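Local structure of prophenoloxidase b (Marsupenaeus japonicus, 3WKY) at residues L426-Q431 against F590-M595; Y487-N492 against M501-F506; F533-I538 against A543-H548. The protein is the inactive precursor of a type 3 copper phenoloxidase, an enzyme that probably hydroxylates monophenols and oxidises o-diphenols. One frame throughout, in Å; residues are numbered along the deposited sequence. Where two conformers were deposited one is given.

Contact 1. Residues L426-Q431 against F590-M595. With NAG (2-acetamido-2-deoxy-beta-D-glucopyranose), chain I.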
# COMPACT_ATOMS: atom_id res chain seq x y z
N LEU A 426 -54.49 -11.98 -22.94
CA LEU A 426 -54.45 -12.26 -24.37
C LEU A 426 -53.63 -11.25 -25.16
O LEU A 426 -53.03 -11.60 -26.18
CB LEU A 426 -55.88 -12.29 -24.95
CG LEU A 426 -56.76 -13.43 -24.45
CD1 LEU A 426 -58.18 -13.29 -25.01
CD2 LEU A 426 -56.16 -14.76 -24.86
N ASN A 427 -53.62 -10.00 -24.71
CA ASN A 427 -52.95 -8.96 -25.47
C ASN A 427 -52.62 -7.75 -24.61
O ASN A 427 -53.22 -7.53 -23.55
CB ASN A 427 -53.83 -8.51 -26.64
CG ASN A 427 -53.02 -8.08 -27.84
OD1 ASN A 427 -51.79 -7.94 -27.77
ND2 ASN A 427 -53.70 -7.87 -28.97
N VAL A 428 -51.66 -6.96 -25.08
CA VAL A 428 -51.25 -5.76 -24.37
C VAL A 428 -50.87 -4.75 -25.44
O VAL A 428 -50.18 -5.09 -26.40
CB VAL A 428 -49.99 -6.00 -23.50
CG1 VAL A 428 -49.63 -4.74 -22.75
CG2 VAL A 428 -50.19 -7.15 -22.51
N THR A 429 -51.35 -3.52 -25.30
CA THR A 429 -50.94 -2.44 -26.19
C THR A 429 -50.77 -1.16 -25.40
O THR A 429 -51.52 -0.90 -24.45
CB THR A 429 -51.94 -2.22 -27.35
OG1 THR A 429 -51.48 -1.15 -28.18
CG2 THR A 429 -53.31 -1.86 -26.81
N VAL A 430 -49.78 -0.35 -25.78
CA VAL A 430 -49.50 0.90 -25.11
C VAL A 430 -49.57 2.01 -26.15
O VAL A 430 -49.06 1.86 -27.27
CB VAL A 430 -48.09 0.84 -24.45
CG1 VAL A 430 -47.68 2.21 -23.94
CG2 VAL A 430 -48.09 -0.18 -23.33
N GLN A 431 -50.21 3.12 -25.80
CA GLN A 431 -50.38 4.21 -26.75
C GLN A 431 -50.21 5.58 -26.12
O GLN A 431 -50.96 5.98 -25.22
CB GLN A 431 -51.74 4.12 -27.47
CG GLN A 431 -52.00 5.29 -28.43
CD GLN A 431 -51.04 5.31 -29.61
OE1 GLN A 431 -50.88 4.30 -30.31
NE2 GLN A 431 -50.40 6.45 -29.84
N PHE A 590 -37.69 -1.80 -23.52
CA PHE A 590 -38.05 -2.23 -22.17
C PHE A 590 -39.05 -3.38 -22.19
O PHE A 590 -39.96 -3.41 -23.03
CB PHE A 590 -38.67 -1.09 -21.37
CG PHE A 590 -37.71 0.01 -21.00
CD1 PHE A 590 -37.33 0.96 -21.93
CD2 PHE A 590 -37.23 0.11 -19.70
CE1 PHE A 590 -36.45 1.98 -21.59
CE2 PHE A 590 -36.35 1.13 -19.34
CZ PHE A 590 -35.96 2.07 -20.30
N HIS A 591 -38.89 -4.30 -21.24
CA HIS A 591 -39.93 -5.29 -20.97
C HIS A 591 -41.09 -4.61 -20.26
O HIS A 591 -40.87 -3.76 -19.39
CB HIS A 591 -39.41 -6.39 -20.04
CG HIS A 591 -38.35 -7.26 -20.64
ND1 HIS A 591 -38.56 -8.01 -21.78
CD2 HIS A 591 -37.10 -7.56 -20.22
CE1 HIS A 591 -37.47 -8.70 -22.05
NE2 HIS A 591 -36.56 -8.45 -21.12
N PHE A 592 -42.31 -5.01 -20.60
CA PHE A 592 -43.53 -4.50 -19.97
C PHE A 592 -44.29 -5.76 -19.55
O PHE A 592 -45.03 -6.36 -20.34
CB PHE A 592 -44.29 -3.68 -21.02
CG PHE A 592 -45.45 -2.85 -20.49
CD1 PHE A 592 -46.74 -3.39 -20.44
CD2 PHE A 592 -45.27 -1.51 -20.16
CE1 PHE A 592 -47.82 -2.62 -20.00
CE2 PHE A 592 -46.34 -0.73 -19.72
CZ PHE A 592 -47.62 -1.29 -19.65
N PHE A 593 -44.06 -6.19 -18.31
CA PHE A 593 -44.60 -7.44 -17.80
C PHE A 593 -46.00 -7.21 -17.25
O PHE A 593 -46.23 -6.25 -16.51
CB PHE A 593 -43.68 -7.96 -16.67
CG PHE A 593 -44.27 -9.11 -15.84
CD1 PHE A 593 -45.13 -8.86 -14.77
CD2 PHE A 593 -43.88 -10.41 -16.09
CE1 PHE A 593 -45.64 -9.90 -14.00
CE2 PHE A 593 -44.38 -11.47 -15.33
CZ PHE A 593 -45.26 -11.21 -14.27
N VAL A 594 -46.94 -8.09 -17.61
CA VAL A 594 -48.33 -7.97 -17.16
C VAL A 594 -48.80 -9.28 -16.55
O VAL A 594 -48.71 -10.34 -17.19
CB VAL A 594 -49.28 -7.62 -18.34
CG1 VAL A 594 -50.73 -7.49 -17.85
CG2 VAL A 594 -48.82 -6.36 -19.05
N MET A 595 -49.31 -9.23 -15.32
CA MET A 595 -49.90 -10.42 -14.71
C MET A 595 -51.31 -10.16 -14.18
O MET A 595 -51.56 -9.15 -13.51
CB MET A 595 -49.02 -10.94 -13.58
CG MET A 595 -49.54 -12.21 -12.92
SD MET A 595 -48.45 -12.71 -11.56
CE MET A 595 -49.13 -14.30 -11.09
C1 NAG I . -52.82 -7.37 -30.00
C2 NAG I . -53.12 -8.33 -31.15
C3 NAG I . -52.27 -7.97 -32.37
C4 NAG I . -52.32 -6.47 -32.67
C5 NAG I . -52.26 -5.59 -31.42
C6 NAG I . -52.58 -4.15 -31.81
C7 NAG I . -53.88 -10.51 -30.43
C8 NAG I . -53.54 -11.93 -30.07
N2 NAG I . -52.87 -9.71 -30.74
O3 NAG I . -52.76 -8.68 -33.49
O4 NAG I . -51.23 -6.13 -33.49
O5 NAG I . -53.14 -6.06 -30.41
O6 NAG I . -53.82 -3.72 -31.28
O7 NAG I . -55.05 -10.13 -30.41

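Contact 2. Residues Y487-N492 against M501-F506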
# COMPACT_ATOMS: atom_id res chain seq x y z
N TYR A 487 -52.63 2.39 -21.66
CA TYR A 487 -52.39 1.03 -22.10
C TYR A 487 -53.69 0.24 -22.01
O TYR A 487 -54.55 0.57 -21.20
CB TYR A 487 -51.26 0.34 -21.31
CG TYR A 487 -51.55 0.12 -19.85
CD1 TYR A 487 -52.34 -0.94 -19.43
CD2 TYR A 487 -51.00 0.95 -18.87
CE1 TYR A 487 -52.61 -1.14 -18.09
CE2 TYR A 487 -51.26 0.74 -17.53
CZ TYR A 487 -52.06 -0.30 -17.15
OH TYR A 487 -52.32 -0.50 -15.81
N THR A 488 -53.82 -0.79 -22.83
CA THR A 488 -55.00 -1.65 -22.77
C THR A 488 -54.58 -3.11 -22.67
O THR A 488 -53.74 -3.59 -23.45
CB THR A 488 -55.91 -1.43 -23.98
OG1 THR A 488 -56.37 -0.08 -23.99
CG2 THR A 488 -57.13 -2.37 -23.91
N ILE A 489 -55.16 -3.80 -21.69
CA ILE A 489 -54.91 -5.21 -21.51
C ILE A 489 -56.16 -5.96 -21.97
O ILE A 489 -57.27 -5.66 -21.51
CB ILE A 489 -54.66 -5.56 -20.03
CG1 ILE A 489 -53.58 -4.65 -19.43
CG2 ILE A 489 -54.28 -7.03 -19.89
CD1 ILE A 489 -52.27 -4.64 -20.20
N THR A 490 -55.98 -6.91 -22.87
CA THR A 490 -57.09 -7.77 -23.30
C THR A 490 -56.99 -9.07 -22.50
O THR A 490 -55.95 -9.73 -22.52
CB THR A 490 -57.00 -8.08 -24.80
OG1 THR A 490 -56.99 -6.85 -25.54
CG2 THR A 490 -58.20 -8.93 -25.25
N VAL A 491 -58.06 -9.42 -21.79
CA VAL A 491 -58.07 -10.65 -21.01
C VAL A 491 -59.26 -11.54 -21.37
O VAL A 491 -60.21 -11.09 -22.00
CB VAL A 491 -58.09 -10.38 -19.50
CG1 VAL A 491 -56.94 -9.45 -19.11
CG2 VAL A 491 -59.42 -9.78 -19.08
N ASN A 492 -59.19 -12.80 -20.96
CA ASN A 492 -60.33 -13.70 -21.08
C ASN A 492 -60.66 -14.36 -19.76
O ASN A 492 -59.78 -14.88 -19.08
CB ASN A 492 -60.10 -14.78 -22.14
CG ASN A 492 -61.36 -15.60 -22.41
OD1 ASN A 492 -62.39 -15.04 -22.79
ND2 ASN A 492 -61.28 -16.92 -22.22
N MET A 501 -59.95 -9.50 -10.37
CA MET A 501 -58.52 -9.69 -10.52
C MET A 501 -57.74 -8.43 -10.21
O MET A 501 -58.28 -7.31 -10.23
CB MET A 501 -58.20 -10.17 -11.93
CG MET A 501 -58.56 -9.17 -12.97
SD MET A 501 -57.08 -8.82 -13.90
CE MET A 501 -57.74 -8.94 -15.54
N LYS A 502 -56.46 -8.62 -9.90
CA LYS A 502 -55.52 -7.51 -9.74
C LYS A 502 -54.51 -7.59 -10.88
O LYS A 502 -53.91 -8.64 -11.12
CB LYS A 502 -54.84 -7.58 -8.38
CG LYS A 502 -53.60 -6.69 -8.25
CD LYS A 502 -53.29 -6.38 -6.79
CE LYS A 502 -54.08 -5.17 -6.32
NZ LYS A 502 -53.83 -4.86 -4.88
N LEU A 503 -54.36 -6.50 -11.63
CA LEU A 503 -53.36 -6.44 -12.69
C LEU A 503 -52.07 -5.93 -12.06
O LEU A 503 -52.09 -4.99 -11.27
CB LEU A 503 -53.81 -5.52 -13.81
CG LEU A 503 -54.83 -6.16 -14.76
CD1 LEU A 503 -55.40 -5.13 -15.71
CD2 LEU A 503 -54.15 -7.29 -15.53
N ARG A 504 -50.95 -6.57 -12.40
CA ARG A 504 -49.66 -6.19 -11.83
C ARG A 504 -48.75 -5.98 -13.01
O ARG A 504 -48.48 -6.91 -13.76
CB ARG A 504 -49.13 -7.33 -10.98
CG ARG A 504 -50.06 -7.72 -9.84
CD ARG A 504 -49.55 -8.94 -9.14
NE ARG A 504 -50.49 -9.37 -8.11
CZ ARG A 504 -50.49 -8.93 -6.86
NH1 ARG A 504 -49.59 -8.04 -6.44
NH2 ARG A 504 -51.40 -9.40 -6.01
N ILE A 505 -48.28 -4.75 -13.18
CA ILE A 505 -47.53 -4.38 -14.37
C ILE A 505 -46.18 -3.80 -13.98
O ILE A 505 -46.13 -2.89 -13.16
CB ILE A 505 -48.32 -3.36 -15.19
CG1 ILE A 505 -49.69 -3.97 -15.55
CG2 ILE A 505 -47.55 -2.95 -16.42
CD1 ILE A 505 -50.45 -3.26 -16.63
N PHE A 506 -45.09 -4.35 -14.53
CA PHE A 506 -43.73 -3.93 -14.15
C PHE A 506 -42.88 -3.67 -15.38
O PHE A 506 -43.12 -4.24 -16.45
CB PHE A 506 -43.06 -4.99 -13.26
CG PHE A 506 -43.67 -5.11 -11.89
CD1 PHE A 506 -44.77 -5.91 -11.66
CD2 PHE A 506 -43.14 -4.39 -10.81
CE1 PHE A 506 -45.34 -6.01 -10.39
CE2 PHE A 506 -43.70 -4.49 -9.55
CZ PHE A 506 -44.79 -5.30 -9.33

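Contact 3. Residues F533-I538 against A543-H548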
# COMPACT_ATOMS: atom_id res chain seq x y z
N PHE A 533 -53.16 -2.72 -9.48
CA PHE A 533 -54.48 -2.26 -9.07
C PHE A 533 -55.54 -3.34 -9.27
O PHE A 533 -55.36 -4.24 -10.09
CB PHE A 533 -54.86 -1.02 -9.89
CG PHE A 533 -55.12 -1.33 -11.34
CD1 PHE A 533 -54.08 -1.44 -12.24
CD2 PHE A 533 -56.42 -1.55 -11.79
CE1 PHE A 533 -54.31 -1.74 -13.57
CE2 PHE A 533 -56.66 -1.85 -13.11
CZ PHE A 533 -55.61 -1.95 -14.00
N GLU A 534 -56.65 -3.25 -8.53
CA GLU A 534 -57.76 -4.18 -8.74
C GLU A 534 -58.73 -3.65 -9.79
O GLU A 534 -59.04 -2.46 -9.84
CB GLU A 534 -58.50 -4.50 -7.44
CG GLU A 534 -59.61 -5.55 -7.63
CD GLU A 534 -60.27 -5.98 -6.34
OE1 GLU A 534 -59.70 -5.74 -5.26
OE2 GLU A 534 -61.38 -6.57 -6.41
N THR A 535 -59.22 -4.54 -10.64
CA THR A 535 -60.17 -4.18 -11.68
C THR A 535 -61.59 -4.33 -11.18
O THR A 535 -61.83 -4.87 -10.09
CB THR A 535 -60.04 -5.10 -12.89
OG1 THR A 535 -60.43 -6.43 -12.50
CG2 THR A 535 -58.60 -5.12 -13.41
N ASP A 536 -62.55 -3.85 -11.96
CA ASP A 536 -63.94 -4.24 -11.76
C ASP A 536 -64.01 -5.74 -12.02
O ASP A 536 -63.17 -6.28 -12.74
CB ASP A 536 -64.85 -3.51 -12.76
CG ASP A 536 -64.84 -2.00 -12.56
OD1 ASP A 536 -64.80 -1.56 -11.39
OD2 ASP A 536 -64.89 -1.27 -13.57
N PRO A 537 -65.00 -6.42 -11.42
CA PRO A 537 -65.23 -7.84 -11.73
C PRO A 537 -65.29 -8.08 -13.24
O PRO A 537 -65.86 -7.27 -13.97
CB PRO A 537 -66.59 -8.12 -11.10
CG PRO A 537 -66.66 -7.17 -9.95
CD PRO A 537 -65.95 -5.92 -10.41
N ILE A 538 -64.67 -9.17 -13.70
CA ILE A 538 -64.62 -9.48 -15.13
C ILE A 538 -65.72 -10.50 -15.45
O ILE A 538 -65.76 -11.57 -14.85
CB ILE A 538 -63.24 -10.10 -15.50
CG1 ILE A 538 -62.09 -9.19 -15.03
CG2 ILE A 538 -63.13 -10.33 -17.00
CD1 ILE A 538 -62.02 -7.89 -15.78
N ALA A 543 -62.53 -9.26 -22.05
CA ALA A 543 -62.65 -7.90 -21.54
C ALA A 543 -61.42 -7.08 -21.91
O ALA A 543 -60.33 -7.63 -22.09
CB ALA A 543 -62.86 -7.89 -20.03
N TYR A 544 -61.62 -5.78 -22.05
CA TYR A 544 -60.54 -4.84 -22.32
C TYR A 544 -60.43 -3.92 -21.13
O TYR A 544 -61.42 -3.32 -20.71
CB TYR A 544 -60.83 -4.04 -23.59
CG TYR A 544 -61.13 -4.91 -24.80
CD1 TYR A 544 -60.10 -5.48 -25.53
CD2 TYR A 544 -62.44 -5.16 -25.19
CE1 TYR A 544 -60.37 -6.28 -26.63
CE2 TYR A 544 -62.71 -5.96 -26.29
CZ TYR A 544 -61.67 -6.52 -27.00
OH TYR A 544 -61.91 -7.31 -28.09
N ILE A 545 -59.23 -3.82 -20.56
CA ILE A 545 -59.03 -2.94 -19.41
C ILE A 545 -58.01 -1.88 -19.81
O ILE A 545 -56.89 -2.21 -20.21
CB ILE A 545 -58.53 -3.71 -18.18
CG1 ILE A 545 -59.55 -4.76 -17.74
CG2 ILE A 545 -58.27 -2.76 -17.03
CD1 ILE A 545 -59.11 -6.18 -17.99
N THR A 546 -58.42 -0.62 -19.73
CA THR A 546 -57.62 0.50 -20.19
C THR A 546 -57.28 1.39 -19.01
O THR A 546 -58.16 1.75 -18.22
CB THR A 546 -58.40 1.34 -21.22
OG1 THR A 546 -58.55 0.59 -22.43
CG2 THR A 546 -57.65 2.64 -21.52
N ARG A 547 -55.99 1.72 -18.87
CA ARG A 547 -55.55 2.61 -17.80
C ARG A 547 -54.78 3.78 -18.37
O ARG A 547 -53.98 3.62 -19.29
CB ARG A 547 -54.66 1.85 -16.81
CG ARG A 547 -55.43 0.90 -15.92
CD ARG A 547 -56.05 1.62 -14.74
NE ARG A 547 -55.10 1.73 -13.63
CZ ARG A 547 -55.42 2.10 -12.39
NH1 ARG A 547 -56.68 2.42 -12.10
NH2 ARG A 547 -54.49 2.15 -11.45
N HIS A 548 -55.02 4.96 -17.82
CA HIS A 548 -54.30 6.18 -18.20
C HIS A 548 -53.11 6.32 -17.27
O HIS A 548 -53.18 5.90 -16.11
CB HIS A 548 -55.20 7.41 -18.04
CG HIS A 548 -54.60 8.68 -18.56
ND1 HIS A 548 -53.67 9.41 -17.85
CD2 HIS A 548 -54.80 9.34 -19.73
CE1 HIS A 548 -53.32 10.47 -18.56
NE2 HIS A 548 -53.99 10.46 -19.70

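Contact 1. Residues L426-Q431 against F590-M595
V430 sets its CG2 methyl over one face of the F592 ring, a CH-pi contact with 4.1 Å from V430 CG2 to the ring centroid, displaced toward the rim at CZ. The same ring meets V428 at its CE1 corner, where V428 CG1 arrives obliquely at 3.9 Å from F592 CE1. V428 serves two partners because its CG1 lies anti to the backbone N (chi1 -178°) and its CG2 beside it: CG1 goes to the ring, while CG2 reaches V594 CG2 at 3.8 Å, the two valines lying alongside and pointing opposite ways. All four side chains are buried, and Q658 and I505 pack against F592 from the neighbouring strands. This is the tight half of the contact, made of methyls and one aromatic face, with no hydrogen bond across it.

The other side of 426-431 is looser and partly exposed. T429 points away from 590-595. N427 carries a glycan, its ND2 bonded to C1 of the N-acetylglucosamine at 1.4 Å. Its OD1 turns back to accept V428 N at 2.9 Å in a bent bond (136° at the hydrogen), the donor tilted out of the amide plane. Opposite T490 the strand holds two residues, L426 and N427, instead of one, a classic beta bulge at the sugar-bearing edge. With the segment axes 9.3 Å apart at their closest and strand directions 136° apart, this is face-to-face packing of two sheets, as in the beta sandwich of the Ig-like domain of hemocyanin-type proteins.

Contact 2. Residues Y487-N492 against M501-F506
I505, the residue with most surface buried here, pushes its CD1 methyl against the ring of Y487, only 3.4 Å from Y487 CE1 and equally near CZ, which is snug for two carbons. The approach is oblique, neither squarely over the ring nor at its edge. Y487 CG sits between its own backbone N and carbonyl carbon (chi1 65°), and the ring reaches across to I505 with its hydroxyl end foremost. That hydroxyl is hydrogen-bonded to D531, which pins the far end of the ring. Losing the ring to an alanine here is likely to open a gap beside I505 CD1 and leave D531 without its hydroxyl partner.

I489 and L503 come next in buried surface, and they pack more loosely. Their side chains lie antiparallel, flank to flank, I489 CG1 being 4.2 Å from L503 CD1. The tip of I489 also touches the first pair, I489 CD1 standing 4.2 Å from I505 CD1. At the other end V491 and M501 meet tip to tip, the bent thioether chain bringing M501 CE to 3.7 Å from V491 CG1.

The segment axes come no nearer than 10.8 Å, and no hydrogen bond crosses between the two segments; side chains make the contact. Strand 485-493 is the middle one of its three-stranded sheet, between 424-432 and 541-548; in the facing sheet, 501-509 runs between 588-598 and 528-534.

Contact 3. Residues F533-I538 against A543-H548
The backbone runs out from F533 to I538 and returns from A543 to R547 with end-to-end directions 159° apart, the CA atoms closing from 10.1 Å between F533 and R547 to 6.9 Å between I538 and A543. At the wide end the R547 guanidinium lies flat on the F533 ring, planes 16° apart. R547 CZ is 3.8 Å from the ring centroid, a cation-pi stack, and R547 CD adds a CH-pi contact on the same face at 3.9 Å from that centroid. Bends at chi2 (-82°) and chi3 fold the arginine over the phenyl group, while its NE makes a salt bridge to D531, which should fix the rotation of the charged head.

Strand 528-534 is an edge of one sheet of the Ig-like sandwich and 541-548 an edge of the other, so this turn carries the chain across from sheet to sheet, and no hydrogen bond joins the two segments.

I545 fills the middle. Its CG2 stands at the edge of the F533 ring, 4.1 Å from F533 CZ, and 4.3 Å from T535 CG2. At the narrow end I545 CD1 and I538 CD1 meet tip to tip at 4.0 Å. I538 CG2 rests on the A543 CB methyl. The T535 hydroxyl is shared by two carbonyls, OG1 lying 2.8 Å from D536 O, above its plane, and also bonding M501 O.

The three contacts follow one another along the interface of a single Ig-like sandwich: contact 2 sits in the middle, its centre about 8 Å from that of contact 1 and about 7 Å from that of contact 3, while contacts 1 and 3 come no nearer than about 7 Å between nearest atoms. Strand bonds tie them together, T488 N lying 2.8 Å from T429 O and I489 N 2.8 Å from I545 O. D531 links contacts 2 and 3, holding the hydroxyl of Y487 and the guanidinium of R547. None of the three includes a residue of the dicopper pocket; the ligands nearby include surface glycans on N427 and N550, the latter touching H548.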